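GlcNAc Inducible Gene 2, GIG2 (Candida albicans, PDB 6AKZ) binds an iron(III) ion and is probably an oxygenase of the DUF1479 family within the cupin clan. Local coordinates at residues T11-D16 against D325-H330; E208-I213 against L280-I285; S232-Y237 against S251-L256. All coordinates share one frame; numbering follows the deposited sequence.

Contact 1 of 3, residues T11-D16 against D325-H330; sequences TPPDLD and DKFYPH
P12 and F327 bring the two segments closest, with their CA atoms 7.2 Å apart. Neither segment is regular helix or strand, and no hydrogen bond joins them. The backbone of 11-16 is extended through P12 and P13, and it runs across one face of the F327 ring. The proline ring of P12 lies over this face. Its CB sits 3.9 Å from the centroid of the F327 ring, 4° off the ring normal, so this is a CH-pi contact made nearly straight down onto the ring. P12 CG leans toward the inner rim, 3.8 Å from F327 CD1. This joins the N-terminal arm to the loop between strands 322-323 and 336-337. CG of F327 is anti to its carbonyl carbon (chi1 -52°), which carries the ring out to the arm. P12 CA is 3.6 Å from F327 CZ, at the outer end. T11 C and P13 CD approach this end obliquely. On the opposite face K326 CG lies off-centre, so F327 is held between its own neighbour and P12. K311 grips the arm through P12 O and a salt bridge to D14.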
ATOM      1  N   THR A  11      13.436  21.152  15.033  1.00 52.10           N
ATOM      2  CA  THR A  11      13.437  21.608  13.644  1.00 47.90           C
ATOM      3  C   THR A  11      13.815  20.444  12.715  1.00 40.70           C
ATOM      4  O   THR A  11      14.761  19.717  12.995  1.00 45.79           O
ATOM      5  CB  THR A  11      14.370  22.805  13.509  1.00 46.68           C
ATOM      6  OG1 THR A  11      13.768  23.871  14.228  1.00 54.74           O
ATOM      7  CG2 THR A  11      14.558  23.252  12.088  1.00 48.14           C
ATOM      8  N   PRO A  12      13.055  20.238  11.619  1.00 34.88           N
ATOM      9  CA  PRO A  12      13.454  19.151  10.725  1.00 33.76           C
ATOM     10  C   PRO A  12      14.777  19.467  10.027  1.00 32.63           C
ATOM     11  O   PRO A  12      15.014  20.631   9.712  1.00 28.29           O
ATOM     12  CB  PRO A  12      12.285  19.066   9.685  1.00 33.93           C
ATOM     13  CG  PRO A  12      11.215  20.010  10.153  1.00 33.09           C
ATOM     14  CD  PRO A  12      11.892  20.977  11.097  1.00 33.40           C
ATOM     15  N   PRO A  13      15.625  18.442   9.777  1.00 32.72           N
ATOM     16  CA  PRO A  13      16.864  18.690   9.076  1.00 36.06           C
ATOM     17  C   PRO A  13      16.661  19.180   7.655  1.00 37.71           C
ATOM     18  O   PRO A  13      15.590  19.020   7.048  1.00 36.27           O
ATOM     19  CB  PRO A  13      17.608  17.342   9.121  1.00 36.01           C
ATOM     20  CG  PRO A  13      16.565  16.332   9.337  1.00 35.93           C
ATOM     21  CD  PRO A  13      15.467  17.024  10.116  1.00 34.96           C
ATOM     22  N   ASP A  14      17.691  19.840   7.150  1.00 37.44           N
ATOM     23  CA  ASP A  14      17.739  20.212   5.763  1.00 35.52           C
ATOM     24  C   ASP A  14      18.131  18.951   4.977  1.00 35.84           C
ATOM     25  O   ASP A  14      18.902  18.109   5.477  1.00 34.21           O
ATOM     26  CB  ASP A  14      18.776  21.332   5.533  1.00 39.61           C
ATOM     27  CG  ASP A  14      18.244  22.740   5.827  1.00 41.54           C
ATOM     28  OD1 ASP A  14      17.029  22.958   6.055  1.00 50.68           O
ATOM     29  OD2 ASP A  14      19.061  23.681   5.762  1.00 50.39           O
ATOM     30  N   LEU A  15      17.539  18.779   3.794  1.00 35.79           N
ATOM     31  CA  LEU A  15      18.073  17.845   2.796  1.00 35.81           C
ATOM     32  C   LEU A  15      19.067  18.656   1.953  1.00 39.39           C
ATOM     33  O   LEU A  15      19.242  19.836   2.200  1.00 35.39           O
ATOM     34  CB  LEU A  15      16.937  17.292   1.902  1.00 34.72           C
ATOM     35  CG  LEU A  15      15.833  16.457   2.608  1.00 30.71           C
ATOM     36  CD1 LEU A  15      14.746  16.127   1.595  1.00 32.19           C
ATOM     37  CD2 LEU A  15      16.417  15.179   3.170  1.00 31.85           C
ATOM     38  N   ASP A  16      19.651  18.066   0.918  1.00 41.41           N
ATOM     39  CA  ASP A  16      20.364  18.884  -0.106  1.00 43.05           C
ATOM     40  C   ASP A  16      19.526  20.079  -0.637  1.00 42.45           C
ATOM     41  O   ASP A  16      18.288  19.964  -0.702  1.00 32.74           O
ATOM     42  CB  ASP A  16      20.799  17.989  -1.260  1.00 47.40           C
ATOM     43  CG  ASP A  16      21.607  18.744  -2.293  1.00 53.53           C
ATOM     44  OD1 ASP A  16      21.004  19.394  -3.194  1.00 48.43           O
ATOM     45  OD2 ASP A  16      22.851  18.694  -2.168  1.00 60.72           O
ATOM     46  N   ASP A 325       6.182  10.370  12.668  1.00 18.73           N
ATOM     47  CA  ASP A 325       6.157  10.337  14.160  1.00 21.56           C
ATOM     48  C   ASP A 325       6.736  11.558  14.846  1.00 22.88           C
ATOM     49  O   ASP A 325       6.558  11.704  16.063  1.00 24.36           O
ATOM     50  CB  ASP A 325       6.877   9.141  14.704  1.00 23.34           C
ATOM     51  CG  ASP A 325       8.323   9.096  14.293  1.00 25.01           C
ATOM     52  OD1 ASP A 325       8.657   9.455  13.115  1.00 25.48           O
ATOM     53  OD2 ASP A 325       9.107   8.706  15.165  1.00 31.91           O
ATOM     54  N   LYS A 326       7.413  12.408  14.106  1.00 24.23           N
ATOM     55  CA  LYS A 326       8.126  13.562  14.665  1.00 27.63           C
ATOM     56  C   LYS A 326       7.549  14.940  14.263  1.00 27.22           C
ATOM     57  O   LYS A 326       7.300  15.798  15.119  1.00 27.56           O
ATOM     58  CB  LYS A 326       9.593  13.428  14.257  1.00 30.58           C
ATOM     59  CG  LYS A 326      10.595  13.982  15.233  1.00 40.49           C
ATOM     60  CD  LYS A 326      11.963  13.310  15.090  1.00 45.39           C
ATOM     61  CE  LYS A 326      13.052  14.226  15.641  1.00 51.70           C
ATOM     62  NZ  LYS A 326      14.267  13.499  16.120  1.00 55.09           N
ATOM     63  N   PHE A 327       7.374  15.175  12.978  1.00 22.94           N
ATOM     64  CA  PHE A 327       7.021  16.532  12.494  1.00 22.56           C
ATOM     65  C   PHE A 327       5.618  16.640  11.916  1.00 18.84           C
ATOM     66  O   PHE A 327       5.298  17.569  11.218  1.00 20.12           O
ATOM     67  CB  PHE A 327       8.048  16.991  11.501  1.00 22.81           C
ATOM     68  CG  PHE A 327       9.473  16.883  12.022  1.00 25.34           C
ATOM     69  CD1 PHE A 327       9.948  17.792  12.966  1.00 27.10           C
ATOM     70  CD2 PHE A 327      10.331  15.893  11.568  1.00 27.21           C
ATOM     71  CE1 PHE A 327      11.257  17.671  13.460  1.00 26.21           C
ATOM     72  CE2 PHE A 327      11.638  15.778  12.045  1.00 27.76           C
ATOM     73  CZ  PHE A 327      12.088  16.681  13.000  1.00 29.60           C
ATOM     74  N   TYR A 328       4.749  15.700  12.256  1.00 19.18           N
ATOM     75  CA  TYR A 328       3.369  15.685  11.726  1.00 17.73           C
ATOM     76  C   TYR A 328       2.366  15.625  12.910  1.00 18.71           C
ATOM     77  O   TYR A 328       1.472  14.735  13.007  1.00 19.23           O
ATOM     78  CB  TYR A 328       3.203  14.506  10.760  1.00 17.62           C
ATOM     79  CG  TYR A 328       4.065  14.626   9.535  1.00 16.54           C
ATOM     80  CD1 TYR A 328       5.434  14.275   9.538  1.00 17.59           C
ATOM     81  CD2 TYR A 328       3.534  15.097   8.370  1.00 15.68           C
ATOM     82  CE1 TYR A 328       6.215  14.387   8.375  1.00 16.77           C
ATOM     83  CE2 TYR A 328       4.301  15.311   7.243  1.00 16.59           C
ATOM     84  CZ  TYR A 328       5.629  14.896   7.202  1.00 16.30           C
ATOM     85  OH  TYR A 328       6.326  15.105   6.008  1.00 19.22           O
ATOM     86  N   PRO A 329       2.489  16.585  13.845  1.00 20.37           N
ATOM     87  CA  PRO A 329       1.726  16.393  15.119  1.00 19.73           C
ATOM     88  C   PRO A 329       0.199  16.449  15.046  1.00 20.58           C
ATOM     89  O   PRO A 329      -0.452  15.832  15.891  1.00 19.59           O
ATOM     90  CB  PRO A 329       2.220  17.542  16.010  1.00 20.87           C
ATOM     91  CG  PRO A 329       2.566  18.615  15.001  1.00 19.54           C
ATOM     92  CD  PRO A 329       3.182  17.877  13.835  1.00 21.44           C
ATOM     93  N   HIS A 330      -0.372  17.112  14.051  1.00 18.46           N
ATOM     94  CA  HIS A 330      -1.786  17.193  13.903  1.00 19.00           C
ATOM     95  C   HIS A 330      -2.381  15.848  13.505  1.00 17.83           C
ATOM     96  O   HIS A 330      -3.563  15.681  13.617  1.00 19.11           O
ATOM     97  CB  HIS A 330      -2.198  18.207  12.833  1.00 21.34           C
ATOM     98  CG  HIS A 330      -1.779  19.617  13.132  1.00 23.60           C
ATOM     99  ND1 HIS A 330      -0.507  20.083  12.883  1.00 22.27           N
ATOM    100  CD2 HIS A 330      -2.480  20.673  13.611  1.00 22.76           C
ATOM    101  CE1 HIS A 330      -0.427  21.355  13.217  1.00 21.58           C
ATOM    102  NE2 HIS A 330      -1.601  21.740  13.668  1.00 20.97           N
TER

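Contact 2 of 3, residues E208-I213 against L280-I285; sequences EVYKSI and LSMAYI
M282 reaches the Y210 ring obliquely, from helix 278-287. Its methyl CE is 3.8 Å from Y210 CE1 and 3.9 Å from Y210 OH, so it touches the phenol end of the ring. V209 CG1 lies over the centre of one face of this ring, 3.9 Å above the plane. The ring of W221 also meets it, with the planes about 30° apart. The M282 and Y210 side chains are slanted against each other. The M282 chain bends at chi2 (-52°) and chi3 (-59°), and this double bend turns the methyl toward the tyrosine. The contact is apolar, although it reaches the phenol oxygen. That oxygen is hydrogen-bonded to D352, and a weaker bond joins it to R200. These bonds satisfy a buried hydroxyl and help fix where the ring ends.

I213 makes the second half of the contact. Its CD1 is 3.8 Å from A283 CA and 3.7 Å from M282 O, so the tip of the isoleucine rests on the backbone of the other helix. The small side chain of A283 is consistent with this close approach. I213 and A283 have CA atoms 6.0 Å apart, the nearest pair of the two segments. No hydrogen bond crosses.

Y210 is the N-cap residue of helix 211-214, and a type I turn from E208 to K211 leads into it. Y210 and I213 also touch M286, one turn further along helix 278-287. The helix also meets helix 32-56, through A283 and Y284, and strand 192-193, through M282 and I285. The strand carries the iron ligand H192.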
ATOM      1  N   GLU A 208       2.272  14.628  -9.652  1.00 15.98           N
ATOM      2  CA  GLU A 208       1.069  15.010 -10.331  1.00 18.27           C
ATOM      3  C   GLU A 208      -0.179  14.364  -9.762  1.00 16.58           C
ATOM      4  O   GLU A 208      -1.247  14.922  -9.944  1.00 15.77           O
ATOM      5  CB  GLU A 208       1.042  14.675 -11.844  1.00 21.69           C
ATOM      6  CG  GLU A 208       1.811  15.603 -12.729  1.00 30.49           C
ATOM      7  CD  GLU A 208       1.179  16.987 -12.856  1.00 28.59           C
ATOM      8  OE1 GLU A 208       0.070  17.222 -13.478  1.00 30.00           O
ATOM      9  OE2 GLU A 208       1.839  17.839 -12.303  1.00 40.71           O
ATOM     10  N   VAL A 209      -0.058  13.187  -9.161  1.00 15.48           N
ATOM     11  CA  VAL A 209      -1.170  12.563  -8.376  1.00 14.36           C
ATOM     12  C   VAL A 209      -1.813  13.568  -7.403  1.00 14.81           C
ATOM     13  O   VAL A 209      -3.019  13.539  -7.159  1.00 15.14           O
ATOM     14  CB  VAL A 209      -0.662  11.303  -7.635  1.00 14.53           C
ATOM     15  CG1 VAL A 209      -1.739  10.701  -6.710  1.00 13.94           C
ATOM     16  CG2 VAL A 209      -0.153  10.284  -8.632  1.00 15.69           C
ATOM     17  N   TYR A 210      -0.973  14.428  -6.791  1.00 14.29           N
ATOM     18  CA  TYR A 210      -1.361  15.373  -5.746  1.00 15.27           C
ATOM     19  C   TYR A 210      -1.529  16.832  -6.263  1.00 18.47           C
ATOM     20  O   TYR A 210      -1.686  17.757  -5.469  1.00 17.51           O
ATOM     21  CB  TYR A 210      -0.329  15.308  -4.614  1.00 14.80           C
ATOM     22  CG  TYR A 210      -0.110  13.886  -4.123  1.00 13.90           C
ATOM     23  CD1 TYR A 210      -1.062  13.245  -3.341  1.00 14.43           C
ATOM     24  CD2 TYR A 210       1.008  13.140  -4.485  1.00 12.51           C
ATOM     25  CE1 TYR A 210      -0.860  11.981  -2.927  1.00 13.24           C
ATOM     26  CE2 TYR A 210       1.206  11.891  -4.019  1.00 13.17           C
ATOM     27  CZ  TYR A 210       0.249  11.307  -3.266  1.00 12.37           C
ATOM     28  OH  TYR A 210       0.420  10.031  -2.891  1.00 12.86           O
ATOM     29  N   LYS A 211      -1.669  17.020  -7.563  1.00 19.48           N
ATOM     30  CA  LYS A 211      -1.839  18.341  -8.139  1.00 22.80           C
ATOM     31  C   LYS A 211      -2.922  19.198  -7.469  1.00 19.71           C
ATOM     32  O   LYS A 211      -2.684  20.349  -7.209  1.00 18.34           O
ATOM     33  CB  LYS A 211      -2.195  18.182  -9.605  1.00 27.49           C
ATOM     34  CG  LYS A 211      -2.207  19.492 -10.388  1.00 36.16           C
ATOM     35  CD  LYS A 211      -1.953  19.162 -11.862  1.00 42.24           C
ATOM     36  CE  LYS A 211      -1.631  20.376 -12.695  1.00 49.77           C
ATOM     37  NZ  LYS A 211      -2.905  21.126 -12.921  1.00 51.98           N
ATOM     38  N   SER A 212      -4.093  18.628  -7.191  1.00 20.74           N
ATOM     39  CA  SER A 212      -5.224  19.362  -6.582  1.00 20.59           C
ATOM     40  C   SER A 212      -4.819  19.954  -5.240  1.00 18.86           C
ATOM     41  O   SER A 212      -5.178  21.074  -4.936  1.00 18.97           O
ATOM     42  CB  SER A 212      -6.436  18.449  -6.378  1.00 25.60           C
ATOM     43  OG  SER A 212      -7.098  18.172  -7.608  1.00 31.95           O
ATOM     44  N   ILE A 213      -3.984  19.237  -4.496  1.00 15.52           N
ATOM     45  CA  ILE A 213      -3.500  19.749  -3.229  1.00 16.69           C
ATOM     46  C   ILE A 213      -2.524  20.928  -3.452  1.00 18.37           C
ATOM     47  O   ILE A 213      -2.613  21.947  -2.783  1.00 20.92           O
ATOM     48  CB  ILE A 213      -2.851  18.623  -2.453  1.00 16.52           C
ATOM     49  CG1 ILE A 213      -3.890  17.519  -2.149  1.00 15.40           C
ATOM     50  CG2 ILE A 213      -2.112  19.142  -1.230  1.00 18.97           C
ATOM     51  CD1 ILE A 213      -3.248  16.298  -1.519  1.00 17.48           C
ATOM     52  N   LEU A 280      -7.846  14.029   4.197  1.00 13.24           N
ATOM     53  CA  LEU A 280      -7.236  14.987   5.126  1.00 14.45           C
ATOM     54  C   LEU A 280      -5.801  14.641   5.426  1.00 13.98           C
ATOM     55  O   LEU A 280      -4.926  15.533   5.543  1.00 14.49           O
ATOM     56  CB  LEU A 280      -8.051  15.091   6.416  1.00 14.83           C
ATOM     57  CG  LEU A 280      -9.406  15.700   6.312  1.00 16.13           C
ATOM     58  CD1 LEU A 280     -10.090  15.766   7.646  1.00 18.59           C
ATOM     59  CD2 LEU A 280      -9.379  17.058   5.677  1.00 18.25           C
ATOM     60  N   SER A 281      -5.529  13.346   5.603  1.00 14.64           N
ATOM     61  CA  SER A 281      -4.173  12.894   5.801  1.00 13.26           C
ATOM     62  C   SER A 281      -3.173  13.363   4.713  1.00 14.14           C
ATOM     63  O   SER A 281      -2.113  13.896   5.016  1.00 14.39           O
ATOM     64  CB  SER A 281      -4.082  11.394   5.989  1.00 15.21           C
ATOM     65  OG  SER A 281      -4.578  10.941   7.259  1.00 15.68           O
ATOM     66  N   MET A 282      -3.492  13.087   3.475  1.00 14.97           N
ATOM     67  CA  MET A 282      -2.598  13.427   2.408  1.00 13.42           C
ATOM     68  C   MET A 282      -2.527  14.938   2.096  1.00 13.07           C
ATOM     69  O   MET A 282      -1.518  15.422   1.660  1.00 13.69           O
ATOM     70  CB  MET A 282      -2.872  12.597   1.148  1.00 15.61           C
ATOM     71  CG  MET A 282      -2.573  11.107   1.296  1.00 15.35           C
ATOM     72  SD  MET A 282      -0.930  10.754   1.932  1.00 15.33           S
ATOM     73  CE  MET A 282       0.161  11.510   0.739  1.00 14.86           C
ATOM     74  N   ALA A 283      -3.586  15.660   2.345  1.00 13.66           N
ATOM     75  CA  ALA A 283      -3.553  17.124   2.181  1.00 13.34           C
ATOM     76  C   ALA A 283      -2.523  17.609   3.181  1.00 12.99           C
ATOM     77  O   ALA A 283      -1.699  18.422   2.866  1.00 16.22           O
ATOM     78  CB  ALA A 283      -4.927  17.711   2.420  1.00 15.04           C
ATOM     79  N   TYR A 284      -2.538  17.109   4.393  1.00 14.41           N
ATOM     80  CA  TYR A 284      -1.652  17.595   5.442  1.00 14.25           C
ATOM     81  C   TYR A 284      -0.209  17.200   5.183  1.00 15.36           C
ATOM     82  O   TYR A 284       0.714  18.039   5.212  1.00 15.07           O
ATOM     83  CB  TYR A 284      -2.095  17.001   6.778  1.00 14.78           C
ATOM     84  CG  TYR A 284      -1.281  17.477   7.960  1.00 16.19           C
ATOM     85  CD1 TYR A 284      -1.567  18.681   8.637  1.00 15.56           C
ATOM     86  CD2 TYR A 284      -0.212  16.702   8.418  1.00 15.14           C
ATOM     87  CE1 TYR A 284      -0.790  19.073   9.742  1.00 15.42           C
ATOM     88  CE2 TYR A 284       0.544  17.099   9.513  1.00 18.37           C
ATOM     89  CZ  TYR A 284       0.240  18.256  10.177  1.00 16.96           C
ATOM     90  OH  TYR A 284       1.035  18.589  11.272  1.00 16.94           O
ATOM     91  N   ILE A 285      -0.016  15.952   4.805  1.00 13.36           N
ATOM     92  CA  ILE A 285       1.314  15.394   4.561  1.00 14.31           C
ATOM     93  C   ILE A 285       1.943  16.135   3.404  1.00 15.70           C
ATOM     94  O   ILE A 285       3.094  16.561   3.550  1.00 16.76           O
ATOM     95  CB  ILE A 285       1.290  13.883   4.322  1.00 14.32           C
ATOM     96  CG1 ILE A 285       1.000  13.208   5.683  1.00 14.67           C
ATOM     97  CG2 ILE A 285       2.591  13.304   3.803  1.00 13.75           C
ATOM     98  CD1 ILE A 285       0.460  11.803   5.647  1.00 16.24           C
TER

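Contact 3 of 3, residues S232-Y237 against S251-L256; sequences SKENLY and SSFRTL
E234 reaches across to the segment 251-256, and its side chain carries most of the contact. From CB the chain sets off toward that segment, with CG anti to the carbonyl carbon (chi1 -73°). Beyond CG it is extended (chi2 -174°), so the carboxylate is held well out from the loop. CD then divides into two oxygens with different neighbours. OE1 comes to 3.6 Å from S252 O, an approach of two oxygens with no hydrogen bond between them. OE2 lies 3.6 Å from F253 CD1, at the edge of the phenyl ring and near its plane. The two flat groups stand almost perpendicular, with their planes 86° apart. A carboxylate oxygen facing the C-H edge of an aromatic ring meets its slightly positive rim, which is probably mildly favourable.

OE2 also takes the polar link of this contact. Water 1 donates to E234 OE2 at 2.7 Å and to R254 O at 2.6 Å. The water thus bridges the carboxylate to the backbone of the facing segment, where no direct hydrogen bond exists. The guanidinium group of R254 is not in contact with the acid. E234 OE1 and R254 NE are 6.5 Å apart. The E234 side chain lies about 7 Å from that of the iron ligand D194.

Further along the first loop, N235 OD1 accepts from Y237 N at 2.9 Å, which makes an Asx turn. The donor lies above the amide plane.

Both segments are loops between helix 211-214 and strand 256-261, and residues 238-247 between them are not modelled. That strand lies in the central sheet between strands 346-350 and 367-371. The first loop runs beside helices 199-202 and 204-208, where S232 and E234 touch Y206. The second leads straight into the strand.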
ATOM      1  N   SER A 232       3.979   6.598 -12.014  1.00 17.72           N
ATOM      2  CA  SER A 232       4.804   7.133 -10.955  1.00 16.96           C
ATOM      3  C   SER A 232       5.968   6.149 -10.703  1.00 16.77           C
ATOM      4  O   SER A 232       5.813   4.951 -10.710  1.00 16.64           O
ATOM      5  CB  SER A 232       3.985   7.348  -9.666  1.00 19.22           C
ATOM      6  OG  SER A 232       3.503   6.110  -9.124  1.00 20.48           O
ATOM      7  N   LYS A 233       7.109   6.736 -10.383  1.00 17.19           N
ATOM      8  CA  LYS A 233       8.334   6.042  -9.990  1.00 18.71           C
ATOM      9  C   LYS A 233       8.434   6.168  -8.499  1.00 19.07           C
ATOM     10  O   LYS A 233       8.657   7.274  -8.006  1.00 18.69           O
ATOM     11  CB  LYS A 233       9.518   6.722 -10.662  1.00 23.67           C
ATOM     12  CG  LYS A 233       9.466   6.661 -12.161  1.00 28.94           C
ATOM     13  CD  LYS A 233      10.611   7.440 -12.797  1.00 36.21           C
ATOM     14  CE  LYS A 233      11.903   6.658 -12.664  1.00 43.19           C
ATOM     15  NZ  LYS A 233      12.928   7.190 -13.615  1.00 49.98           N
ATOM     16  N   GLU A 234       8.131   5.082  -7.796  1.00 18.18           N
ATOM     17  CA  GLU A 234       8.194   5.046  -6.368  1.00 22.11           C
ATOM     18  C   GLU A 234       9.626   5.020  -5.828  1.00 21.73           C
ATOM     19  O   GLU A 234       9.822   5.234  -4.635  1.00 22.39           O
ATOM     20  CB  GLU A 234       7.421   3.824  -5.807  1.00 22.60           C
ATOM     21  CG  GLU A 234       5.929   4.107  -5.956  1.00 24.73           C
ATOM     22  CD  GLU A 234       5.027   3.052  -5.307  1.00 26.03           C
ATOM     23  OE1 GLU A 234       5.514   2.181  -4.595  1.00 29.21           O
ATOM     24  OE2 GLU A 234       3.822   3.177  -5.489  1.00 26.36           O
ATOM     25  N   ASN A 235      10.607   4.741  -6.703  1.00 20.24           N
ATOM     26  CA  ASN A 235      12.008   4.644  -6.293  1.00 19.05           C
ATOM     27  C   ASN A 235      12.858   5.305  -7.354  1.00 21.26           C
ATOM     28  O   ASN A 235      13.113   4.767  -8.396  1.00 21.86           O
ATOM     29  CB  ASN A 235      12.443   3.259  -6.098  1.00 20.31           C
ATOM     30  CG  ASN A 235      13.873   3.163  -5.567  1.00 24.76           C
ATOM     31  OD1 ASN A 235      14.544   4.170  -5.222  1.00 25.42           O
ATOM     32  ND2 ASN A 235      14.335   1.986  -5.527  1.00 26.10           N
ATOM     33  N   LEU A 236      13.297   6.497  -7.060  1.00 21.12           N
ATOM     34  CA  LEU A 236      14.180   7.219  -7.987  1.00 23.62           C
ATOM     35  C   LEU A 236      15.674   6.913  -7.790  1.00 25.98           C
ATOM     36  O   LEU A 236      16.523   7.482  -8.478  1.00 27.32           O
ATOM     37  CB  LEU A 236      13.957   8.692  -7.771  1.00 23.15           C
ATOM     38  CG  LEU A 236      12.696   9.245  -8.414  1.00 22.56           C
ATOM     39  CD1 LEU A 236      12.687  10.693  -8.108  1.00 24.28           C
ATOM     40  CD2 LEU A 236      12.688   9.026  -9.929  1.00 23.59           C
ATOM     41  N   TYR A 237      16.000   6.073  -6.827  1.00 26.92           N
ATOM     42  CA  TYR A 237      17.329   5.955  -6.334  1.00 28.18           C
ATOM     43  C   TYR A 237      17.723   4.549  -6.724  1.00 28.35           C
ATOM     44  O   TYR A 237      18.578   3.990  -6.108  1.00 32.41           O
ATOM     45  CB  TYR A 237      17.347   6.296  -4.810  1.00 26.08           C
ATOM     46  CG  TYR A 237      17.026   7.770  -4.538  1.00 25.82           C
ATOM     47  CD1 TYR A 237      15.714   8.243  -4.507  1.00 23.27           C
ATOM     48  CD2 TYR A 237      18.022   8.701  -4.351  1.00 28.19           C
ATOM     49  CE1 TYR A 237      15.416   9.591  -4.298  1.00 23.36           C
ATOM     50  CE2 TYR A 237      17.745  10.047  -4.176  1.00 25.71           C
ATOM     51  CZ  TYR A 237      16.453  10.502  -4.158  1.00 25.37           C
ATOM     52  OH  TYR A 237      16.201  11.821  -3.959  1.00 24.66           O
ATOM     53  N   SER A 251       9.282  -3.079  -4.357  1.00 26.13           N
ATOM     54  CA  SER A 251       9.474  -2.896  -5.783  1.00 28.54           C
ATOM     55  C   SER A 251       8.183  -2.882  -6.589  1.00 25.70           C
ATOM     56  O   SER A 251       8.244  -2.581  -7.751  1.00 26.78           O
ATOM     57  CB  SER A 251      10.343  -4.044  -6.361  1.00 28.89           C
ATOM     58  OG  SER A 251      11.659  -3.831  -5.975  1.00 36.99           O
ATOM     59  N   SER A 252       7.050  -3.214  -6.018  1.00 26.60           N
ATOM     60  CA  SER A 252       5.783  -3.211  -6.764  1.00 24.58           C
ATOM     61  C   SER A 252       4.961  -1.933  -6.446  1.00 22.35           C
ATOM     62  O   SER A 252       5.167  -1.280  -5.421  1.00 22.53           O
ATOM     63  CB  SER A 252       4.977  -4.452  -6.371  1.00 26.56           C
ATOM     64  OG  SER A 252       4.521  -4.344  -5.000  1.00 36.88           O
ATOM     65  N   PHE A 253       4.087  -1.582  -7.379  1.00 17.96           N
ATOM     66  CA  PHE A 253       3.072  -0.536  -7.257  1.00 17.38           C
ATOM     67  C   PHE A 253       1.851  -1.196  -6.687  1.00 16.10           C
ATOM     68  O   PHE A 253       1.192  -1.996  -7.390  1.00 13.70           O
ATOM     69  CB  PHE A 253       2.789   0.086  -8.621  1.00 17.32           C
ATOM     70  CG  PHE A 253       1.588   0.931  -8.675  1.00 18.79           C
ATOM     71  CD1 PHE A 253       1.323   1.908  -7.689  1.00 16.38           C
ATOM     72  CD2 PHE A 253       0.701   0.794  -9.699  1.00 17.08           C
ATOM     73  CE1 PHE A 253       0.177   2.689  -7.764  1.00 17.97           C
ATOM     74  CE2 PHE A 253      -0.467   1.554  -9.753  1.00 19.02           C
ATOM     75  CZ  PHE A 253      -0.735   2.501  -8.786  1.00 18.41           C
ATOM     76  N   ARG A 254       1.562  -0.955  -5.392  1.00 15.40           N
ATOM     77  CA  ARG A 254       0.387  -1.593  -4.773  1.00 14.59           C
ATOM     78  C   ARG A 254      -0.595  -0.417  -4.517  1.00 16.06           C
ATOM     79  O   ARG A 254      -0.171   0.618  -3.980  1.00 15.18           O
ATOM     80  CB  ARG A 254       0.754  -2.243  -3.425  1.00 19.40           C
ATOM     81  CG  ARG A 254       1.810  -3.360  -3.533  1.00 20.85           C
ATOM     82  CD  ARG A 254       2.215  -3.888  -2.178  1.00 22.03           C
ATOM     83  NE  ARG A 254       2.931  -2.869  -1.410  1.00 25.48           N
ATOM     84  CZ  ARG A 254       3.313  -3.004  -0.141  1.00 25.44           C
ATOM     85  NH1 ARG A 254       3.132  -4.155   0.473  1.00 21.69           N
ATOM     86  NH2 ARG A 254       3.981  -2.010   0.466  1.00 22.73           N
ATOM     87  N   THR A 255      -1.840  -0.577  -4.941  1.00 11.82           N
ATOM     88  CA  THR A 255      -2.911   0.352  -4.681  1.00 13.04           C
ATOM     89  C   THR A 255      -3.349   0.218  -3.237  1.00 12.60           C
ATOM     90  O   THR A 255      -3.742   1.238  -2.615  1.00 12.10           O
ATOM     91  CB  THR A 255      -4.115   0.095  -5.595  1.00 12.79           C
ATOM     92  OG1 THR A 255      -4.424  -1.316  -5.676  1.00 13.65           O
ATOM     93  CG2 THR A 255      -3.797   0.525  -6.991  1.00 14.22           C
ATOM     94  N   LEU A 256      -3.364  -1.020  -2.749  1.00 11.14           N
ATOM     95  CA  LEU A 256      -3.776  -1.285  -1.390  1.00 10.99           C
ATOM     96  C   LEU A 256      -2.815  -2.184  -0.727  1.00 11.14           C
ATOM     97  O   LEU A 256      -2.360  -3.163  -1.364  1.00 10.24           O
ATOM     98  CB  LEU A 256      -5.125  -1.990  -1.385  1.00 10.87           C
ATOM     99  CG  LEU A 256      -6.323  -1.249  -1.983  1.00 11.19           C
ATOM    100  CD1 LEU A 256      -7.521  -2.211  -1.956  1.00 11.59           C
ATOM    101  CD2 LEU A 256      -6.610   0.024  -1.194  1.00 10.68           C
TER
HETATM  102  O   HOH W   1       2.222   1.696  -3.869  1.00 21.94           O

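How the contacts relate
The three contacts are nested along the chain: contact 3 lies inside the loop closed by contact 2, and contact 2 inside that closed by contact 1. Contacts 1 and 2 have centres about 17 Å apart yet touch. H330 ND1 and Y284 OH are 2.7 Å apart, a probable hydrogen bond, and Y328 CE2 packs on I285 CA at 4.0 Å. Contact 3 touches neither, with nearest atoms about 5 Å from contact 2 and 7 Å from contact 1. Contacts 2 and 3 both lie near the metal site of H192, D194 and H355: the side chains of M282 and E234 lie about 13 and 12 Å from the iron. Contact 1 is remote from it.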